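Local coordinates for heavy-metal chelation domain-containing protein (Pyrococcus horikoshii, PDB 3NPG) that is of unknown function but may take part in heavy-metal chelation, at residues 92-97 / 243-248; 5-10 / 173-178; 137-142 / 159-164. All coordinates share one frame; numbering follows the deposited sequence.

Contacts 1 and 2 both join the N-terminal part of the chain, through helices 79-96 and 6-17, to the Rossmann-like C-terminal part; their centres lie 18 Å apart. Contact 3 lies wholly within the C-terminal part, packing helix 158-161 on strand 137-141. It shares the seven-stranded sheet with contact 1, but the two centres are 28 Å apart, on opposite sides of the centre of the chain. Contacts 2 and 3 stay about 7 Å apart at their nearest atoms within one chain, yet they meet between subunits: His160 of the second subunit hydrogen-bonds Gly178 O and packs on Met5. No ligand or active site is established here.

Contact 1 (92-97 / 243-248); sequences VSQYYI and IKYVIE
Gln94, in the last turns of helix 79-96, reaches across to the phenol of Tyr245 on strand 242-248. The backbones stay well apart, with Gln94 CA 12.0 Å from Ile243 CA, and side chains bridge the gap. The Gln94 chain leaves the helix with CG beside the backbone N (chi1 -69°) and bends again at chi2, which carries the amide toward the strand although the first bond of the side chain does not aim there. NE2 ends at the edge of the tyrosine ring, near its plane, 3.3 Å from Tyr245 OH. The amide and ring planes are nearly parallel, 8° apart. The resulting hydrogen bond, from NE2 to the phenol oxygen, is weak, with an angle of 138° at the hydrogen. Gln94 NE2 also donates to Gln201 O, its stronger partner, so the amide is held mainly by that carbonyl, with Tyr245 OH as a second, weaker acceptor. Tyr245 meets it by placing CG between its own backbone N and carbonyl carbon, the ring projecting from the strand toward the helix.

Ile97, the first residue to leave helical geometry, points its side chain toward the strand. Its CD1 lies 4.5 Å from Tyr245 OH, a loose approach of a methyl to the phenol oxygen. The contact is small, 125 Å² in all.

Around it, Tyr245 also rests on Trp104 and on Ser217 of strand 214-220. Strand 242-248 is the outermost strand, within this chain, of the seven-stranded mixed sheet: the parallel strands from 137-141 to 214-220 are those of a Rossmann-like fold, and 242-248 is added antiparallel, here facing a helix of the N-terminal part.

Contact 2 (5-10 / 173-178); sequences MLLSRI and SCIVNG
Residues 5-10 and 173-178 come close at two points: Leu7 CA lies 7.2 Å from Ile175 CA, between helix 6-17 and the short, weakly bonded helix 174-177, and Met5 CA lies 7.6 Å from Gly178 CA at their flanks. No hydrogen bond links them; the contact is largely apolar, buries 150 Å² in all, and is made of residues that are all buried.

Leu7 carries the middle of it. Its CG stands opposite the backbone N (chi1 -157°), which sends both methyls toward the other helix, where they divide the work. CD1 packs against Ile175 CG2 at 3.7 Å, while CD2 comes up to the backbone carbonyl, 3.3 Å from Ile175 O. The two side chains run across each other at about a right angle. The isoleucine branch that is met, CG2, lies beside the carbonyl carbon of Ile175; CG1 takes the position beside the backbone N.

The other point of contact is made by Met5, a selenomethionine in the loop just before helix 6-17. Its chain runs out extended through chi2 and turns at chi3 (80°), laying the terminal CE against Gly178 CA at 3.8 Å. Gly178, the first residue past the short helix, has positive phi, and having no side chain it offers its bare CA to this methyl.

Several elements converge here. Val86 of helix 79-96 touches both Leu7 and Ile175, Leu180 of helix 180-186 also covers Ile175, and Leu6 N, at the start of helix 6-17, hydrogen-bonds Asp181 of that same helix 180-186. The second subunit also reaches the contact: its His160 packs on Met5 and hydrogen-bonds Gly178 O, so Gly178 lies between the residue leading into helix 6-17 and the neighbouring copy.

Contact 3 (137-142 / 159-164); sequences EVYVFE and YHILPE
Ile161 of helix 158-161 is the residue that meets strand 137-141, and it packs against two aromatic side chains at once. Its CG2, opposite the backbone N, is shared between them. It sits over one face of the Tyr139 ring, displaced toward the CG rim, 4.2 Å from the ring centroid and 22° off the normal, a CH-pi contact; it also lies in the plane of the Phe141 ring, at its edge, 3.7 Å from Phe141 CZ. Ile161 CD1 adds a second contact with Phe141 alone, near the ring plane and 3.7 Å from Phe141 CE1. Phe141 CZ is likewise 3.7 Å from Ile161 CB.

Tyr139 is steadied within its own strand, where its OH donates to Glu137 OE2 on the anti side of the carboxylate, 16° out of plane. Past the contact residue, Glu164 N hydrogen-bonds Ile161 O at 2.9 Å, closing a 3-10 turn.

Strand 137-141 lies between 118-122 and the short strand 152-153; Phe141 also touches Ala120, and Leu162 touches Ala120 and Ile122 of strand 118-122 and Ile183 of helix 180-186.

Contact 1 (92-97 / 243-248)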
loop_
_atom_site.group_PDB
_atom_site.type_symbol
_atom_site.label_atom_id
_atom_site.label_comp_id
_atom_site.label_asym_id
_atom_site.label_seq_id
_atom_site.Cartn_x
_atom_site.Cartn_y
_atom_site.Cartn_z
ATOM N N VAL A 92 -16.832 -27.951 -3.147
ATOM C CA VAL A 92 -17.028 -29.371 -2.821
ATOM C C VAL A 92 -17.675 -29.502 -1.431
ATOM O O VAL A 92 -18.596 -30.299 -1.248
ATOM C CB VAL A 92 -15.681 -30.157 -2.907
ATOM C CG1 VAL A 92 -15.842 -31.590 -2.407
ATOM C CG2 VAL A 92 -15.128 -30.138 -4.328
ATOM N N SER A 93 -17.229 -28.660 -0.474
ATOM C CA SER A 93 -17.731 -28.650 0.897
ATOM C C SER A 93 -19.193 -28.239 0.967
ATOM O O SER A 93 -19.966 -28.866 1.676
ATOM C CB SER A 93 -16.891 -27.718 1.761
ATOM O OG SER A 93 -15.528 -28.110 1.775
ATOM N N GLN A 94 -19.579 -27.187 0.219
ATOM C CA GLN A 94 -20.961 -26.672 0.203
ATOM C C GLN A 94 -21.956 -27.673 -0.401
ATOM O O GLN A 94 -23.151 -27.611 -0.102
ATOM C CB GLN A 94 -21.030 -25.318 -0.525
ATOM C CG GLN A 94 -20.341 -24.186 0.234
ATOM C CD GLN A 94 -21.099 -23.793 1.473
ATOM O OE1 GLN A 94 -22.115 -23.117 1.405
ATOM N NE2 GLN A 94 -20.593 -24.173 2.636
ATOM N N TYR A 95 -21.460 -28.608 -1.226
ATOM C CA TYR A 95 -22.279 -29.673 -1.794
ATOM C C TYR A 95 -22.571 -30.743 -0.728
ATOM O O TYR A 95 -23.688 -31.259 -0.666
ATOM C CB TYR A 95 -21.565 -30.304 -3.013
ATOM C CG TYR A 95 -22.378 -31.370 -3.722
ATOM C CD1 TYR A 95 -23.268 -31.037 -4.740
ATOM C CD2 TYR A 95 -22.204 -32.717 -3.427
ATOM C CE1 TYR A 95 -23.997 -32.019 -5.415
ATOM C CE2 TYR A 95 -22.930 -33.706 -4.091
ATOM C CZ TYR A 95 -23.829 -33.353 -5.082
ATOM O OH TYR A 95 -24.537 -34.330 -5.739
ATOM N N TYR A 96 -21.571 -31.051 0.130
ATOM C CA TYR A 96 -21.681 -32.109 1.133
ATOM C C TYR A 96 -21.946 -31.599 2.567
ATOM O O TYR A 96 -22.107 -32.417 3.481
ATOM C CB TYR A 96 -20.429 -33.000 1.105
ATOM C CG TYR A 96 -20.260 -33.774 -0.182
ATOM C CD1 TYR A 96 -21.107 -34.831 -0.500
ATOM C CD2 TYR A 96 -19.206 -33.504 -1.046
ATOM C CE1 TYR A 96 -20.938 -35.569 -1.668
ATOM C CE2 TYR A 96 -19.022 -34.240 -2.214
ATOM C CZ TYR A 96 -19.897 -35.269 -2.525
ATOM O OH TYR A 96 -19.729 -35.999 -3.674
ATOM N N ILE A 97 -22.006 -30.264 2.766
ATOM C CA ILE A 97 -22.207 -29.670 4.103
ATOM C C ILE A 97 -23.545 -30.085 4.758
ATOM O O ILE A 97 -24.602 -29.985 4.130
ATOM C CB ILE A 97 -21.999 -28.111 4.090
ATOM C CG1 ILE A 97 -21.850 -27.540 5.522
ATOM C CG2 ILE A 97 -23.108 -27.387 3.300
ATOM C CD1 ILE A 97 -20.478 -27.671 6.112
ATOM N N ILE A 243 -27.404 -17.858 3.528
ATOM C CA ILE A 243 -27.802 -17.954 4.932
ATOM C C ILE A 243 -26.583 -18.147 5.820
ATOM O O ILE A 243 -25.787 -19.056 5.586
ATOM C CB ILE A 243 -28.896 -19.040 5.178
ATOM C CG1 ILE A 243 -28.534 -20.385 4.508
ATOM C CG2 ILE A 243 -30.270 -18.545 4.731
ATOM C CD1 ILE A 243 -28.115 -21.444 5.455
ATOM N N LYS A 244 -26.396 -17.251 6.800
ATOM C CA LYS A 244 -25.266 -17.318 7.722
ATOM C C LYS A 244 -25.438 -18.467 8.714
ATOM O O LYS A 244 -26.551 -18.738 9.149
ATOM C CB LYS A 244 -25.098 -15.986 8.466
ATOM C CG LYS A 244 -24.550 -14.860 7.593
ATOM C CD LYS A 244 -24.457 -13.548 8.364
ATOM C CE LYS A 244 -23.955 -12.423 7.496
ATOM N NZ LYS A 244 -23.978 -11.120 8.212
ATOM N N TYR A 245 -24.334 -19.141 9.076
ATOM C CA TYR A 245 -24.374 -20.248 10.031
ATOM C C TYR A 245 -23.118 -20.303 10.876
ATOM O O TYR A 245 -22.056 -19.868 10.435
ATOM C CB TYR A 245 -24.598 -21.613 9.308
ATOM C CG TYR A 245 -23.466 -22.022 8.379
ATOM C CD1 TYR A 245 -22.342 -22.689 8.866
ATOM C CD2 TYR A 245 -23.556 -21.818 7.007
ATOM C CE1 TYR A 245 -21.301 -23.065 8.019
ATOM C CE2 TYR A 245 -22.531 -22.211 6.147
ATOM C CZ TYR A 245 -21.398 -22.821 6.659
ATOM O OH TYR A 245 -20.389 -23.210 5.810
ATOM N N VAL A 246 -23.230 -20.879 12.079
ATOM C CA VAL A 246 -22.100 -21.154 12.954
ATOM C C VAL A 246 -22.116 -22.649 13.273
ATOM O O VAL A 246 -23.094 -23.142 13.839
ATOM C CB VAL A 246 -22.129 -20.294 14.252
ATOM C CG1 VAL A 246 -21.003 -20.702 15.202
ATOM C CG2 VAL A 246 -22.050 -18.802 13.928
ATOM N N ILE A 247 -21.075 -23.385 12.842
ATOM C CA ILE A 247 -21.013 -24.832 13.047
ATOM C C ILE A 247 -19.779 -25.245 13.862
ATOM O O ILE A 247 -18.709 -24.679 13.683
ATOM C CB ILE A 247 -21.143 -25.605 11.687
ATOM C CG1 ILE A 247 -21.322 -27.127 11.913
ATOM C CG2 ILE A 247 -19.966 -25.292 10.723
ATOM C CD1 ILE A 247 -22.038 -27.851 10.791
ATOM N N GLU A 248 -19.953 -26.185 14.806
ATOM C CA GLU A 248 -18.850 -26.682 15.630
ATOM C C GLU A 248 -17.950 -27.619 14.830
ATOM O O GLU A 248 -18.424 -28.297 13.912
ATOM C CB GLU A 248 -19.382 -27.406 16.871
ATOM C CG GLU A 248 -19.730 -26.481 18.017
ATOM C CD GLU A 248 -20.135 -27.200 19.289
ATOM O OE1 GLU A 248 -21.306 -27.054 19.705
ATOM O OE2 GLU A 248 -19.289 -27.928 19.859
#

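Contact 2 (5-10 / 173-178)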
loop_
_atom_site.group_PDB
_atom_site.type_symbol
_atom_site.label_atom_id
_atom_site.label_comp_id
_atom_site.label_asym_id
_atom_site.label_seq_id
_atom_site.Cartn_x
_atom_site.Cartn_y
_atom_site.Cartn_z
HETATM N N MSE A 5 1.705 -27.150 4.978
HETATM C CA MSE A 5 0.511 -26.370 5.279
HETATM C C MSE A 5 -0.606 -27.234 5.791
HETATM O O MSE A 5 -0.775 -28.360 5.322
HETATM C CB MSE A 5 0.012 -25.651 4.015
HETATM C CG MSE A 5 0.914 -24.559 3.526
HETATM SE SE MSE A 5 0.025 -23.527 2.137
HETATM C CE MSE A 5 -1.033 -22.422 3.229
ATOM N N LEU A 6 -1.472 -26.661 6.642
ATOM C CA LEU A 6 -2.744 -27.276 6.993
ATOM C C LEU A 6 -3.606 -27.362 5.714
ATOM O O LEU A 6 -4.331 -28.338 5.521
ATOM C CB LEU A 6 -3.459 -26.425 8.060
ATOM C CG LEU A 6 -4.856 -26.895 8.499
ATOM C CD1 LEU A 6 -4.807 -28.277 9.098
ATOM C CD2 LEU A 6 -5.470 -25.917 9.477
ATOM N N LEU A 7 -3.442 -26.372 4.805
ATOM C CA LEU A 7 -4.150 -26.309 3.523
ATOM C C LEU A 7 -3.730 -27.464 2.591
ATOM O O LEU A 7 -4.507 -27.872 1.732
ATOM C CB LEU A 7 -3.878 -24.949 2.855
ATOM C CG LEU A 7 -4.895 -24.457 1.839
ATOM C CD1 LEU A 7 -6.310 -24.584 2.370
ATOM C CD2 LEU A 7 -4.608 -23.039 1.455
ATOM N N SER A 8 -2.513 -28.007 2.791
ATOM C CA SER A 8 -2.024 -29.141 2.005
ATOM C C SER A 8 -2.712 -30.427 2.455
ATOM O O SER A 8 -2.886 -31.345 1.657
ATOM C CB SER A 8 -0.518 -29.274 2.151
ATOM O OG SER A 8 0.043 -29.961 1.047
ATOM N N ARG A 9 -3.115 -30.488 3.736
ATOM C CA ARG A 9 -3.809 -31.652 4.291
ATOM C C ARG A 9 -5.300 -31.586 3.982
ATOM O O ARG A 9 -5.924 -32.625 3.740
ATOM C CB ARG A 9 -3.564 -31.765 5.805
ATOM C CG ARG A 9 -2.085 -31.948 6.162
ATOM C CD ARG A 9 -1.869 -32.279 7.633
ATOM N NE ARG A 9 -2.116 -31.129 8.509
ATOM C CZ ARG A 9 -1.204 -30.204 8.803
ATOM N NH1 ARG A 9 0.009 -30.260 8.261
ATOM N NH2 ARG A 9 -1.507 -29.201 9.613
ATOM N N ILE A 10 -5.872 -30.354 3.951
ATOM C CA ILE A 10 -7.290 -30.139 3.622
ATOM C C ILE A 10 -7.571 -30.504 2.160
ATOM O O ILE A 10 -8.574 -31.159 1.878
ATOM C CB ILE A 10 -7.744 -28.682 3.970
ATOM C CG1 ILE A 10 -7.632 -28.418 5.501
ATOM C CG2 ILE A 10 -9.178 -28.409 3.463
ATOM C CD1 ILE A 10 -7.729 -26.948 5.909
ATOM N N SER A 173 -10.146 -15.445 5.594
ATOM C CA SER A 173 -9.135 -15.127 4.587
ATOM C C SER A 173 -7.743 -15.598 5.034
ATOM O O SER A 173 -6.817 -15.611 4.229
ATOM C CB SER A 173 -9.122 -13.629 4.295
ATOM O OG SER A 173 -8.777 -12.876 5.446
ATOM N N CYS A 174 -7.608 -16.021 6.313
ATOM C CA CYS A 174 -6.348 -16.571 6.825
ATOM C C CYS A 174 -6.063 -17.942 6.184
ATOM O O CYS A 174 -4.937 -18.433 6.243
ATOM C CB CYS A 174 -6.361 -16.650 8.355
ATOM S SG CYS A 174 -7.591 -17.793 9.036
ATOM N N ILE A 175 -7.080 -18.523 5.521
ATOM C CA ILE A 175 -6.948 -19.786 4.798
ATOM C C ILE A 175 -6.253 -19.547 3.431
ATOM O O ILE A 175 -5.354 -20.302 3.062
ATOM C CB ILE A 175 -8.339 -20.475 4.644
ATOM C CG1 ILE A 175 -8.960 -20.795 6.035
ATOM C CG2 ILE A 175 -8.239 -21.737 3.776
ATOM C CD1 ILE A 175 -10.466 -21.214 5.998
ATOM N N VAL A 176 -6.629 -18.457 2.720
ATOM C CA VAL A 176 -6.047 -18.144 1.413
ATOM C C VAL A 176 -4.623 -17.554 1.488
ATOM O O VAL A 176 -3.811 -17.831 0.603
ATOM C CB VAL A 176 -6.994 -17.309 0.485
ATOM C CG1 VAL A 176 -8.038 -18.195 -0.170
ATOM C CG2 VAL A 176 -7.656 -16.169 1.240
ATOM N N ASN A 177 -4.309 -16.769 2.550
ATOM C CA ASN A 177 -2.980 -16.131 2.673
ATOM C C ASN A 177 -1.906 -16.996 3.404
ATOM O O ASN A 177 -0.715 -16.691 3.328
ATOM C CB ASN A 177 -3.084 -14.721 3.283
ATOM C CG ASN A 177 -3.651 -14.680 4.680
ATOM O OD1 ASN A 177 -3.578 -15.648 5.442
ATOM N ND2 ASN A 177 -4.160 -13.523 5.073
ATOM N N GLY A 178 -2.345 -18.050 4.089
ATOM C CA GLY A 178 -1.443 -18.999 4.742
ATOM C C GLY A 178 -1.074 -18.668 6.173
ATOM O O GLY A 178 -0.150 -19.265 6.727
#

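Contact 3 (137-142 / 159-164)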
loop_
_atom_site.group_PDB
_atom_site.type_symbol
_atom_site.label_atom_id
_atom_site.label_comp_id
_atom_site.label_asym_id
_atom_site.label_seq_id
_atom_site.Cartn_x
_atom_site.Cartn_y
_atom_site.Cartn_z
ATOM N N GLU A 137 -11.780 -7.181 26.361
ATOM C CA GLU A 137 -10.497 -6.573 26.011
ATOM C C GLU A 137 -10.112 -7.074 24.613
ATOM O O GLU A 137 -9.802 -8.254 24.444
ATOM C CB GLU A 137 -9.427 -6.957 27.051
ATOM C CG GLU A 137 -8.128 -6.183 26.930
ATOM C CD GLU A 137 -7.091 -6.541 27.982
ATOM O OE1 GLU A 137 -7.457 -6.638 29.177
ATOM O OE2 GLU A 137 -5.909 -6.722 27.609
ATOM N N VAL A 138 -10.250 -6.212 23.600
ATOM C CA VAL A 138 -10.082 -6.616 22.204
ATOM C C VAL A 138 -8.758 -6.120 21.590
ATOM O O VAL A 138 -8.340 -4.987 21.843
ATOM C CB VAL A 138 -11.319 -6.199 21.349
ATOM C CG1 VAL A 138 -11.137 -6.580 19.888
ATOM C CG2 VAL A 138 -12.603 -6.814 21.907
ATOM N N TYR A 139 -8.105 -6.985 20.774
ATOM C CA TYR A 139 -6.888 -6.653 20.027
ATOM C C TYR A 139 -7.130 -6.947 18.553
ATOM O O TYR A 139 -7.257 -8.115 18.174
ATOM C CB TYR A 139 -5.683 -7.467 20.545
ATOM C CG TYR A 139 -5.259 -7.099 21.949
ATOM C CD1 TYR A 139 -5.833 -7.716 23.059
ATOM C CD2 TYR A 139 -4.266 -6.156 22.172
ATOM C CE1 TYR A 139 -5.455 -7.373 24.355
ATOM C CE2 TYR A 139 -3.872 -5.810 23.464
ATOM C CZ TYR A 139 -4.472 -6.419 24.554
ATOM O OH TYR A 139 -4.086 -6.081 25.830
ATOM N N VAL A 140 -7.284 -5.889 17.729
ATOM C CA VAL A 140 -7.584 -6.048 16.296
ATOM C C VAL A 140 -6.307 -5.990 15.456
ATOM O O VAL A 140 -5.504 -5.074 15.621
ATOM C CB VAL A 140 -8.654 -5.023 15.801
ATOM C CG1 VAL A 140 -9.147 -5.381 14.401
ATOM C CG2 VAL A 140 -9.824 -4.942 16.771
ATOM N N PHE A 141 -6.120 -6.974 14.556
ATOM C CA PHE A 141 -4.945 -7.038 13.682
ATOM C C PHE A 141 -5.359 -6.980 12.227
ATOM O O PHE A 141 -6.177 -7.790 11.789
ATOM C CB PHE A 141 -4.131 -8.317 13.954
ATOM C CG PHE A 141 -3.757 -8.512 15.402
ATOM C CD1 PHE A 141 -2.616 -7.917 15.930
ATOM C CD2 PHE A 141 -4.540 -9.300 16.239
ATOM C CE1 PHE A 141 -2.276 -8.091 17.272
ATOM C CE2 PHE A 141 -4.201 -9.467 17.583
ATOM C CZ PHE A 141 -3.070 -8.863 18.090
ATOM N N GLU A 142 -4.810 -6.025 11.472
ATOM C CA GLU A 142 -5.136 -5.893 10.056
ATOM C C GLU A 142 -3.876 -5.802 9.193
ATOM O O GLU A 142 -2.955 -5.045 9.507
ATOM C CB GLU A 142 -6.079 -4.693 9.811
ATOM C CG GLU A 142 -6.557 -4.559 8.368
ATOM C CD GLU A 142 -7.241 -5.787 7.789
ATOM O OE1 GLU A 142 -8.350 -6.128 8.256
ATOM O OE2 GLU A 142 -6.692 -6.374 6.829
ATOM N N TYR A 159 1.966 -12.830 16.510
ATOM C CA TYR A 159 2.868 -13.847 17.063
ATOM C C TYR A 159 3.086 -13.672 18.582
ATOM O O TYR A 159 3.244 -14.662 19.297
ATOM C CB TYR A 159 4.219 -13.815 16.316
ATOM C CG TYR A 159 5.125 -14.984 16.635
ATOM C CD1 TYR A 159 5.074 -16.155 15.886
ATOM C CD2 TYR A 159 6.072 -14.901 17.652
ATOM C CE1 TYR A 159 5.912 -17.234 16.170
ATOM C CE2 TYR A 159 6.905 -15.978 17.955
ATOM C CZ TYR A 159 6.820 -17.145 17.212
ATOM O OH TYR A 159 7.638 -18.208 17.505
ATOM N N HIS A 160 3.067 -12.415 19.069
ATOM C CA HIS A 160 3.327 -12.115 20.478
ATOM C C HIS A 160 2.044 -11.955 21.319
ATOM O O HIS A 160 2.082 -12.179 22.526
ATOM C CB HIS A 160 4.208 -10.865 20.605
ATOM C CG HIS A 160 5.404 -10.878 19.705
ATOM N ND1 HIS A 160 6.533 -11.617 20.013
ATOM C CD2 HIS A 160 5.609 -10.238 18.530
ATOM C CE1 HIS A 160 7.385 -11.403 19.024
ATOM N NE2 HIS A 160 6.874 -10.578 18.108
ATOM N N ILE A 161 0.921 -11.537 20.691
ATOM C CA ILE A 161 -0.334 -11.288 21.427
ATOM C C ILE A 161 -1.272 -12.518 21.471
ATOM O O ILE A 161 -1.918 -12.752 22.497
ATOM C CB ILE A 161 -1.046 -9.990 20.930
ATOM C CG1 ILE A 161 -0.144 -8.747 21.168
ATOM C CG2 ILE A 161 -2.431 -9.812 21.603
ATOM C CD1 ILE A 161 -0.592 -7.489 20.460
ATOM N N LEU A 162 -1.290 -13.340 20.386
ATOM C CA LEU A 162 -2.131 -14.554 20.322
ATOM C C LEU A 162 -1.947 -15.516 21.537
ATOM O O LEU A 162 -2.944 -16.027 22.042
ATOM C CB LEU A 162 -1.938 -15.313 18.989
ATOM C CG LEU A 162 -2.528 -14.643 17.736
ATOM C CD1 LEU A 162 -2.020 -15.303 16.488
ATOM C CD2 LEU A 162 -4.045 -14.661 17.760
ATOM N N PRO A 163 -0.700 -15.723 22.073
ATOM C CA PRO A 163 -0.552 -16.623 23.237
ATOM C C PRO A 163 -1.172 -16.073 24.533
ATOM O O PRO A 163 -1.264 -16.805 25.521
ATOM C CB PRO A 163 0.975 -16.781 23.374
ATOM C CG PRO A 163 1.539 -16.301 22.078
ATOM C CD PRO A 163 0.616 -15.249 21.602
ATOM N N GLU A 164 -1.603 -14.786 24.529
ATOM C CA GLU A 164 -2.152 -14.131 25.727
ATOM C C GLU A 164 -3.696 -14.026 25.724
ATOM O O GLU A 164 -4.285 -13.648 26.747
ATOM C CB GLU A 164 -1.524 -12.732 25.922
ATOM C CG GLU A 164 -0.001 -12.731 25.989
ATOM C CD GLU A 164 0.606 -13.511 27.139
ATOM O OE1 GLU A 164 -0.028 -13.578 28.216
ATOM O OE2 GLU A 164 1.741 -14.013 26.976
#